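Local coordinates for lipase (Rhizopus chinensis, PDB 6A0W), which is a fungal lipase of the class 3 family that probably hydrolyses the ester bonds of triacylglycerols, at residues A133-A137 with G138-S142. Numbering follows the deposited sequence.
Sequences AKVHA and GFLSS
His136 caps the helix 137-160 with its side chain and lays its imidazole against the phenyl ring of Phe139. The imidazole reaches over the first helical turn because CG stands trans to the main-chain nitrogen (chi1 180°), and its ND1 accepts the N-H of Phe139 at 2.9 Å. The donor lies almost in the imidazole plane. Phe139 turns its own CG the other way, beside its backbone N, which brings the phenyl ring up to one face of the imidazole. The two form a face-to-face stack with centroids 3.7 Å apart. Their planes are inclined by 23°, and His136 ND1 stands over the phenyl face near its rim, 3.3 Å from Phe139 CD1. The Phe139 side chain also touches Leu173 and Ala176 of helix 173-188, the helix that follows the probable nucleophile elbow.

The regular helical bonds begin here: Leu140 N donates to His136 O, and Ser141 N to Ala137 O at 2.9 Å. Ser141 OG lies unusually close to the same Ala137 O, a contact that is doubtful as modelled. On another side of the helix start, Val135 CG2 rests on Leu140 CB at 3.6 Å and also meets CD2, the two side chains crossing at about a right angle. Strand 134-136 thus runs into the helix through a sharp bend, their axes 86° apart. Because ND1 is an acceptor here, a neutral imidazole would carry its proton on NE2, and the capping bond and the stack together fix the ring's rotation.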
ATOM      1  N   ALA A 133      11.664   2.541 -17.401  1.00 36.44           N
ATOM      2  CA  ALA A 133      11.091   2.429 -16.041  1.00 41.41           C
ATOM      3  C   ALA A 133      11.634   1.174 -15.402  1.00 34.91           C
ATOM      4  O   ALA A 133      11.875   0.199 -16.101  1.00 35.98           O
ATOM      5  CB  ALA A 133       9.566   2.377 -16.076  1.00 31.83           C
ATOM      6  N   LYS A 134      11.957   1.262 -14.117  1.00 34.67           N
ATOM      7  CA  LYS A 134      12.526   0.139 -13.375  1.00 41.01           C
ATOM      8  C   LYS A 134      11.807   0.027 -12.028  1.00 42.87           C
ATOM      9  O   LYS A 134      11.407   1.049 -11.449  1.00 40.18           O
ATOM     10  CB  LYS A 134      14.015   0.373 -13.139  1.00 39.96           C
ATOM     11  CG  LYS A 134      14.895   0.407 -14.383  1.00 41.44           C
ATOM     12  CD  LYS A 134      16.286   0.863 -13.970  1.00 45.22           C
ATOM     13  CE  LYS A 134      17.357   0.699 -15.040  1.00 57.50           C
ATOM     14  NZ  LYS A 134      16.824   0.658 -16.429  1.00 60.91           N
ATOM     15  N   VAL A 135      11.580  -1.209 -11.597  1.00 37.50           N
ATOM     16  CA  VAL A 135      10.997  -1.518 -10.294  1.00 35.92           C
ATOM     17  C   VAL A 135      11.854  -2.517  -9.526  1.00 39.25           C
ATOM     18  O   VAL A 135      12.711  -3.218 -10.091  1.00 33.16           O
ATOM     19  CB  VAL A 135       9.572  -2.053 -10.440  1.00 39.22           C
ATOM     20  CG1 VAL A 135       8.762  -1.058 -11.251  1.00 37.88           C
ATOM     21  CG2 VAL A 135       9.560  -3.381 -11.146  1.00 49.75           C
ATOM     22  N   HIS A 136      11.749  -2.434  -8.215  1.00 29.21           N
ATOM     23  CA  HIS A 136      12.477  -3.307  -7.301  1.00 35.16           C
ATOM     24  C   HIS A 136      12.346  -4.754  -7.743  1.00 32.66           C
ATOM     25  O   HIS A 136      11.235  -5.204  -8.026  1.00 30.33           O
ATOM     26  CB  HIS A 136      11.849  -3.148  -5.921  1.00 32.62           C
ATOM     27  CG  HIS A 136      12.478  -3.989  -4.867  1.00 33.99           C
ATOM     28  ND1 HIS A 136      12.053  -5.272  -4.594  1.00 31.13           N
ATOM     29  CD2 HIS A 136      13.440  -3.698  -3.963  1.00 33.12           C
ATOM     30  CE1 HIS A 136      12.742  -5.733  -3.564  1.00 40.84           C
ATOM     31  NE2 HIS A 136      13.558  -4.783  -3.136  1.00 30.48           N
ATOM     32  N   ALA A 137      13.471  -5.449  -7.918  1.00 34.83           N
ATOM     33  CA  ALA A 137      13.432  -6.781  -8.560  1.00 33.73           C
ATOM     34  C   ALA A 137      12.619  -7.803  -7.766  1.00 29.62           C
ATOM     35  O   ALA A 137      11.823  -8.586  -8.319  1.00 33.27           O
ATOM     36  CB  ALA A 137      14.845  -7.311  -8.748  1.00 36.09           C
ATOM     37  N   GLY A 138      12.786  -7.744  -6.455  1.00 30.52           N
ATOM     38  CA  GLY A 138      12.003  -8.571  -5.536  1.00 33.73           C
ATOM     39  C   GLY A 138      10.517  -8.344  -5.672  1.00 34.20           C
ATOM     40  O   GLY A 138       9.752  -9.293  -5.845  1.00 28.72           O
ATOM     41  N   PHE A 139      10.073  -7.086  -5.590  1.00 31.33           N
ATOM     42  CA  PHE A 139       8.635  -6.878  -5.626  1.00 27.14           C
ATOM     43  C   PHE A 139       8.067  -7.427  -6.939  1.00 26.15           C
ATOM     44  O   PHE A 139       6.957  -7.963  -6.998  1.00 28.23           O
ATOM     45  CB  PHE A 139       8.276  -5.398  -5.435  1.00 28.72           C
ATOM     46  CG  PHE A 139       8.842  -4.749  -4.182  1.00 26.58           C
ATOM     47  CD1 PHE A 139       9.188  -5.471  -3.061  1.00 33.08           C
ATOM     48  CD2 PHE A 139       8.963  -3.373  -4.121  1.00 30.31           C
ATOM     49  CE1 PHE A 139       9.781  -4.849  -1.970  1.00 29.26           C
ATOM     50  CE2 PHE A 139       9.519  -2.730  -3.030  1.00 27.66           C
ATOM     51  CZ  PHE A 139       9.904  -3.471  -1.934  1.00 33.41           C
ATOM     52  N   LEU A 140       8.748  -7.138  -8.039  1.00 29.86           N
ATOM     53  CA  LEU A 140       8.262  -7.542  -9.349  1.00 29.67           C
ATOM     54  C   LEU A 140       8.240  -9.064  -9.543  1.00 29.95           C
ATOM     55  O   LEU A 140       7.288  -9.590 -10.123  1.00 35.22           O
ATOM     56  CB  LEU A 140       9.098  -6.884 -10.462  1.00 35.56           C
ATOM     57  CG  LEU A 140       8.588  -7.095 -11.893  1.00 40.67           C
ATOM     58  CD1 LEU A 140       7.277  -6.399 -12.110  1.00 40.44           C
ATOM     59  CD2 LEU A 140       9.596  -6.592 -12.923  1.00 49.66           C
ATOM     60  N   SER A 141       9.234  -9.786  -9.024  1.00 35.08           N
ATOM     61  CA  SER A 141       9.153 -11.273  -9.040  1.00 39.72           C
ATOM     62  C   SER A 141       7.964 -11.812  -8.283  1.00 33.60           C
ATOM     63  O   SER A 141       7.245 -12.675  -8.782  1.00 34.76           O
ATOM     64  CB  SER A 141      10.402 -11.936  -8.449  1.00 41.60           C
ATOM     65  OG  SER A 141      11.231 -10.970  -7.852  1.00 64.66           O
ATOM     66  N   SER A 142       7.687 -11.225  -7.123  1.00 32.18           N
ATOM     67  CA  SER A 142       6.522 -11.648  -6.358  1.00 32.31           C
ATOM     68  C   SER A 142       5.241 -11.375  -7.130  1.00 34.91           C
ATOM     69  O   SER A 142       4.349 -12.239  -7.218  1.00 34.25           O
ATOM     70  CB  SER A 142       6.483 -10.983  -4.967  1.00 34.04           C
ATOM     71  OG  SER A 142       7.685 -11.163  -4.263  1.00 32.01           O
TER